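Local coordinates for TIR-NB-LRR type resistance protein RPV1 (Vitis rotundifolia, PDB 5KU7) that belongs to the TIR-NB-LRR class of plant disease-resistance proteins and is represented here by its TIR domain, a flavodoxin-like fold of the kind used in immune signalling, at residues Phe68-His74 with Ser114-Phe119; Met86-Lys90 with Glu139-Leu143. All blocks are in the same frame, centred on the assembly; numbering follows the deposited sequence.

Contact 1. Residues Phe68-His74 with Ser114-Phe119; sequences FSENYAH and SFGEAF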
loop_
_atom_site.group_PDB
_atom_site.type_symbol
_atom_site.label_atom_id
_atom_site.label_comp_id
_atom_site.label_asym_id
_atom_site.label_seq_id
_atom_site.Cartn_x
_atom_site.Cartn_y
_atom_site.Cartn_z
ATOM N N PHE A 68 -8.235 1.138 12.048
ATOM C CA PHE A 68 -9.311 2.108 11.945
ATOM C C PHE A 68 -9.136 2.880 10.641
ATOM O O PHE A 68 -8.087 3.495 10.397
ATOM C CB PHE A 68 -9.314 3.064 13.138
ATOM C CG PHE A 68 -9.872 2.466 14.406
ATOM C CD1 PHE A 68 -11.156 1.934 14.433
ATOM C CD2 PHE A 68 -9.119 2.440 15.567
ATOM C CE1 PHE A 68 -11.689 1.386 15.613
ATOM C CE2 PHE A 68 -9.641 1.899 16.734
ATOM C CZ PHE A 68 -10.931 1.364 16.750
ATOM N N SER A 69 -10.158 2.826 9.800
ATOM C CA SER A 69 -10.156 3.533 8.527
ATOM C C SER A 69 -11.498 4.230 8.386
ATOM O O SER A 69 -12.418 3.972 9.168
ATOM C CB SER A 69 -9.897 2.570 7.360
ATOM O OG SER A 69 -10.806 1.478 7.394
ATOM N N GLU A 70 -11.613 5.071 7.367
ATOM C CA GLU A 70 -12.741 5.986 7.201
ATOM C C GLU A 70 -14.119 5.358 7.435
ATOM O O GLU A 70 -14.994 5.983 8.053
ATOM C CB GLU A 70 -12.697 6.600 5.799
ATOM C CG GLU A 70 -13.553 7.856 5.630
ATOM C CD GLU A 70 -13.688 8.269 4.176
ATOM O OE1 GLU A 70 -13.154 7.549 3.312
ATOM O OE2 GLU A 70 -14.307 9.315 3.896
ATOM N N ASN A 71 -14.304 4.125 6.961
ATOM C CA ASN A 71 -15.622 3.512 6.988
ATOM C C ASN A 71 -15.717 2.286 7.872
ATOM O O ASN A 71 -16.614 1.462 7.693
ATOM C CB ASN A 71 -16.058 3.155 5.576
ATOM C CG ASN A 71 -16.123 4.363 4.681
ATOM O OD1 ASN A 71 -16.975 5.231 4.860
ATOM N ND2 ASN A 71 -15.219 4.434 3.708
ATOM N N TYR A 72 -14.787 2.169 8.818
ATOM C CA TYR A 72 -14.768 1.053 9.762
ATOM C C TYR A 72 -16.090 0.913 10.534
ATOM O O TYR A 72 -16.643 -0.176 10.644
ATOM C CB TYR A 72 -13.605 1.231 10.729
ATOM C CG TYR A 72 -13.361 0.097 11.688
ATOM C CD1 TYR A 72 -14.086 -0.006 12.879
ATOM C CD2 TYR A 72 -12.369 -0.837 11.442
ATOM C CE1 TYR A 72 -13.841 -1.020 13.776
ATOM C CE2 TYR A 72 -12.124 -1.863 12.335
ATOM C CZ TYR A 72 -12.862 -1.949 13.503
ATOM O OH TYR A 72 -12.618 -2.967 14.401
ATOM N N ALA A 73 -16.599 2.022 11.061
ATOM C CA ALA A 73 -17.823 1.974 11.850
ATOM C C ALA A 73 -19.045 1.741 10.967
ATOM O O ALA A 73 -20.138 1.505 11.479
ATOM C CB ALA A 73 -17.993 3.256 12.666
ATOM N N HIS A 74 -18.868 1.811 9.647
ATOM C CA HIS A 74 -19.988 1.555 8.742
ATOM C C HIS A 74 -20.225 0.060 8.577
ATOM O O HIS A 74 -21.070 -0.366 7.784
ATOM C CB HIS A 74 -19.762 2.184 7.373
ATOM C CG HIS A 74 -20.011 3.655 7.338
ATOM N ND1 HIS A 74 -19.093 4.578 7.795
ATOM C CD2 HIS A 74 -21.084 4.367 6.920
ATOM C CE1 HIS A 74 -19.584 5.793 7.641
ATOM N NE2 HIS A 74 -20.794 5.693 7.116
ATOM N N SER A 114 -16.744 10.867 9.674
ATOM C CA SER A 114 -17.289 9.693 9.024
ATOM C C SER A 114 -17.852 8.733 10.065
ATOM O O SER A 114 -18.878 8.103 9.834
ATOM C CB SER A 114 -16.227 8.993 8.170
ATOM O OG SER A 114 -15.200 8.422 8.965
ATOM N N PHE A 115 -17.196 8.636 11.219
ATOM C CA PHE A 115 -17.652 7.715 12.262
ATOM C C PHE A 115 -18.990 8.127 12.868
ATOM O O PHE A 115 -19.799 7.278 13.246
ATOM C CB PHE A 115 -16.590 7.574 13.350
ATOM C CG PHE A 115 -15.387 6.802 12.903
ATOM C CD1 PHE A 115 -14.508 7.342 11.977
ATOM C CD2 PHE A 115 -15.141 5.535 13.392
ATOM C CE1 PHE A 115 -13.401 6.627 11.549
ATOM C CE2 PHE A 115 -14.033 4.815 12.974
ATOM C CZ PHE A 115 -13.167 5.360 12.043
ATOM N N GLY A 116 -19.229 9.428 12.952
ATOM C CA GLY A 116 -20.514 9.914 13.406
ATOM C C GLY A 116 -21.616 9.568 12.420
ATOM O O GLY A 116 -22.733 9.239 12.820
ATOM N N GLU A 117 -21.301 9.659 11.129
ATOM C CA GLU A 117 -22.273 9.390 10.078
ATOM C C GLU A 117 -22.742 7.954 10.136
ATOM O O GLU A 117 -23.919 7.668 9.918
ATOM C CB GLU A 117 -21.682 9.684 8.703
ATOM C CG GLU A 117 -21.331 11.144 8.466
ATOM C CD GLU A 117 -20.460 11.329 7.239
ATOM O OE1 GLU A 117 -20.323 10.362 6.456
ATOM O OE2 GLU A 117 -19.910 12.438 7.055
ATOM N N ALA A 118 -21.814 7.059 10.461
ATOM C CA ALA A 118 -22.113 5.641 10.597
ATOM C C ALA A 118 -23.260 5.445 11.572
ATOM O O ALA A 118 -24.293 4.852 11.240
ATOM C CB ALA A 118 -20.876 4.877 11.058
ATOM N N PHE A 119 -23.070 5.967 12.777
ATOM C CA PHE A 119 -24.053 5.838 13.838
ATOM C C PHE A 119 -25.400 6.453 13.534
ATOM O O PHE A 119 -26.417 5.979 14.044
ATOM C CB PHE A 119 -23.494 6.439 15.119
ATOM C CG PHE A 119 -22.536 5.535 15.804
ATOM C CD1 PHE A 119 -21.235 5.434 15.360
ATOM C CD2 PHE A 119 -22.955 4.734 16.847
ATOM C CE1 PHE A 119 -20.351 4.579 15.970
ATOM C CE2 PHE A 119 -22.080 3.876 17.462
ATOM C CZ PHE A 119 -20.771 3.796 17.026
#
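The hydroxyl of Ser-114 donates a hydrogen bond to the backbone carbonyl of Glu-70, OG to O 2.6 Å. The donor lies in the carbonyl plane on a lone pair, with a C=O...OG angle of 134°, so the bond is well directed as well as short. A chi1 of 67° holds OG between the backbone N and the carbonyl carbon of Ser-114, turned to the loop that follows strand 61-68. That loop is shaped by a type I turn from Ser-69 to Tyr-72, closed by Tyr-72 N on Ser-69 O.

One residue on, the ring of Phe-115 lies against the turn. Its CZ comes to 3.3 Å from Ser-69 O, while CD2 meets Ala-73 CB at 3.7 Å; CE2 also approaches both Phe-68 and Tyr-72. With CG anti to the carbonyl carbon, the ring is directed in among these residues. Val-108 of helix 105-110 also touches it.

Ala-73 points its methyl at the helix and packs on Ala-118 CB at 3.7 Å. The same methyl of Ala-118 sits over the imidazole of His-74 in a CH-pi contact, CB to ring centroid 3.8 Å and 12° off the ring normal. His-74 CE1 approaches Ser-114 O at 3.3 Å, obliquely to the ring plane.

In the parallel sheet of this TIR domain, strand 61-68 is the central strand, and this contact joins the loop at its C-terminal end to helix 113-122. Asp-18 also holds the turn, accepting hydrogen bonds from Ser-69 OG and Asn-71 N. The only hydrogen bond between the two segments is consistent with setting the register of turn against helix, together with the Asp-18 bonds, while small methyls allow a close approach, His-74 CA to Ala-118 CA 5.0 Å.

Contact 2. Residues Met86-Lys90 with Glu139-Leu143; sequences MECQK and EAANL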
loop_
_atom_site.group_PDB
_atom_site.type_symbol
_atom_site.label_atom_id
_atom_site.label_comp_id
_atom_site.label_asym_id
_atom_site.label_seq_id
_atom_site.Cartn_x
_atom_site.Cartn_y
_atom_site.Cartn_z
ATOM N N MET A 86 -12.329 -5.925 22.684
ATOM C CA MET A 86 -12.200 -5.176 23.917
ATOM C C MET A 86 -12.608 -5.998 25.143
ATOM O O MET A 86 -12.064 -5.802 26.234
ATOM C CB MET A 86 -13.013 -3.896 23.812
ATOM C CG MET A 86 -12.517 -2.975 22.700
ATOM S SD MET A 86 -10.728 -2.670 22.773
ATOM C CE MET A 86 -10.592 -1.887 24.374
ATOM N N GLU A 87 -13.565 -6.912 24.960
ATOM C CA GLU A 87 -13.974 -7.846 26.016
ATOM C C GLU A 87 -12.837 -8.792 26.395
ATOM O O GLU A 87 -12.623 -9.080 27.570
ATOM C CB GLU A 87 -15.205 -8.640 25.571
ATOM C CG GLU A 87 -16.469 -7.799 25.466
ATOM C CD GLU A 87 -17.688 -8.600 25.066
ATOM O OE1 GLU A 87 -17.540 -9.797 24.736
ATOM O OE2 GLU A 87 -18.797 -8.029 25.090
ATOM N N CYS A 88 -12.120 -9.294 25.393
ATOM C CA CYS A 88 -10.976 -10.174 25.634
ATOM C C CYS A 88 -9.871 -9.390 26.305
ATOM O O CYS A 88 -8.972 -9.952 26.924
ATOM C CB CYS A 88 -10.440 -10.767 24.333
ATOM S SG CYS A 88 -11.590 -11.832 23.497
ATOM N N GLN A 89 -9.949 -8.077 26.152
ATOM C CA GLN A 89 -8.957 -7.173 26.694
ATOM C C GLN A 89 -9.142 -7.026 28.199
ATOM O O GLN A 89 -8.174 -7.052 28.951
ATOM C CB GLN A 89 -9.064 -5.831 25.982
ATOM C CG GLN A 89 -7.777 -5.085 25.856
ATOM C CD GLN A 89 -7.721 -3.886 26.742
ATOM O OE1 GLN A 89 -8.528 -3.741 27.653
ATOM N NE2 GLN A 89 -6.794 -2.984 26.450
ATOM N N LYS A 90 -10.393 -6.865 28.629
ATOM C CA LYS A 90 -10.735 -6.821 30.050
ATOM C C LYS A 90 -10.569 -8.193 30.705
ATOM O O LYS A 90 -9.794 -8.355 31.634
ATOM C CB LYS A 90 -12.178 -6.345 30.237
ATOM C CG LYS A 90 -12.549 -5.098 29.450
ATOM C CD LYS A 90 -13.963 -4.624 29.792
ATOM C CE LYS A 90 -14.494 -3.658 28.735
ATOM N NZ LYS A 90 -14.683 -4.338 27.422
ATOM N N GLU A 139 -13.018 3.351 23.993
ATOM C CA GLU A 139 -11.954 2.671 24.731
ATOM C C GLU A 139 -10.755 2.343 23.828
ATOM O O GLU A 139 -9.604 2.634 24.162
ATOM C CB GLU A 139 -12.492 1.395 25.389
ATOM C CG GLU A 139 -13.447 1.664 26.549
ATOM C CD GLU A 139 -13.900 0.401 27.247
ATOM O OE1 GLU A 139 -13.463 -0.694 26.847
ATOM O OE2 GLU A 139 -14.683 0.502 28.215
ATOM N N ALA A 140 -11.038 1.745 22.674
ATOM C CA ALA A 140 -9.988 1.330 21.754
ATOM C C ALA A 140 -9.120 2.516 21.326
ATOM O O ALA A 140 -7.905 2.382 21.210
ATOM C CB ALA A 140 -10.588 0.661 20.552
ATOM N N ALA A 141 -9.749 3.669 21.106
ATOM C CA ALA A 141 -9.046 4.844 20.597
ATOM C C ALA A 141 -8.199 5.528 21.671
ATOM O O ALA A 141 -7.379 6.395 21.364
ATOM C CB ALA A 141 -10.039 5.835 20.011
ATOM N N ASN A 142 -8.400 5.146 22.931
ATOM C CA ASN A 142 -7.599 5.707 24.014
ATOM C C ASN A 142 -6.411 4.835 24.348
ATOM O O ASN A 142 -5.620 5.169 25.218
ATOM C CB ASN A 142 -8.435 5.911 25.269
ATOM C CG ASN A 142 -9.037 7.289 25.343
ATOM O OD1 ASN A 142 -10.217 7.480 25.067
ATOM N ND2 ASN A 142 -8.225 8.263 25.721
ATOM N N LEU A 143 -6.282 3.719 23.645
ATOM C CA LEU A 143 -5.093 2.896 23.772
ATOM C C LEU A 143 -4.011 3.571 22.955
ATOM O O LEU A 143 -4.307 4.181 21.931
ATOM C CB LEU A 143 -5.365 1.482 23.278
ATOM C CG LEU A 143 -6.532 0.777 23.970
ATOM C CD1 LEU A 143 -6.779 -0.567 23.316
ATOM C CD2 LEU A 143 -6.217 0.605 25.439
#
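Met-86 lays its thioether end against helix 130-141, SD resting 4.0 Å from Ala-140 CB and the terminal methyl CE 3.9 Å from Glu-139 CB. Successive bends, chi2 -51° and chi3 -61°, fold the chain back so that sulfur and methyl reach different residues of that helix. Its side chain and that of Glu-139 run antiparallel alongside one another, which lets CE lie beside the aliphatic part of the glutamate. The methyl also meets Leu-143 CD1 at 4.2 Å, just beyond the end of the helix.

Both segments belong to the alpha/beta fold of the TIR domain, where helices flank a parallel sheet: 86-90 is near the C-terminal end of helix 76-91, and 139-143 is where helix 130-141 gives way to the loop leading to strand 146-148. Leu-143 touches Val-96 and Pro-98 of strand 95-101 as well, so it is set between the helix pair and the sheet. From the other segment Gln-89 brings its amide to this leucine, NE2 to CD2 3.8 Å, a van der Waals approach.

At the border of the apolar patch, the chain of Lys-90 lies roughly perpendicular to that of Glu-139. Their salt bridge is long, NZ to OE1 3.9 Å, and the methylene CE lies slightly closer to that oxygen, at 3.7 Å. A turn at chi4 (66°) brings NZ back toward its own helix, where it makes a weak hydrogen bond to Met-86 O at 3.2 Å. Glu-87, one turn earlier, forms a salt bridge through OE2 with Arg-132 of helix 130-141.

Contact 1 is the more buried, seven of its eleven touching residues lying inside the protein, and it covers 412 Å² against 231 Å² for contact 2, which is only partly buried. The first joins a loop to helix 113-122 by a short, directed hydrogen bond and aromatic packing; the second joins helix 76-91 to the end of helix 130-141 and the loop after it by thioether and leucine contacts bordered by a long salt bridge, with no hydrogen bond across it. Their centres are 18 Å apart, yet they meet where Phe-68 CZ packs on Ala-140 CB at 3.9 Å. Helix 130-141 therefore serves both, also covering Phe-68 and Phe-119 of contact 1.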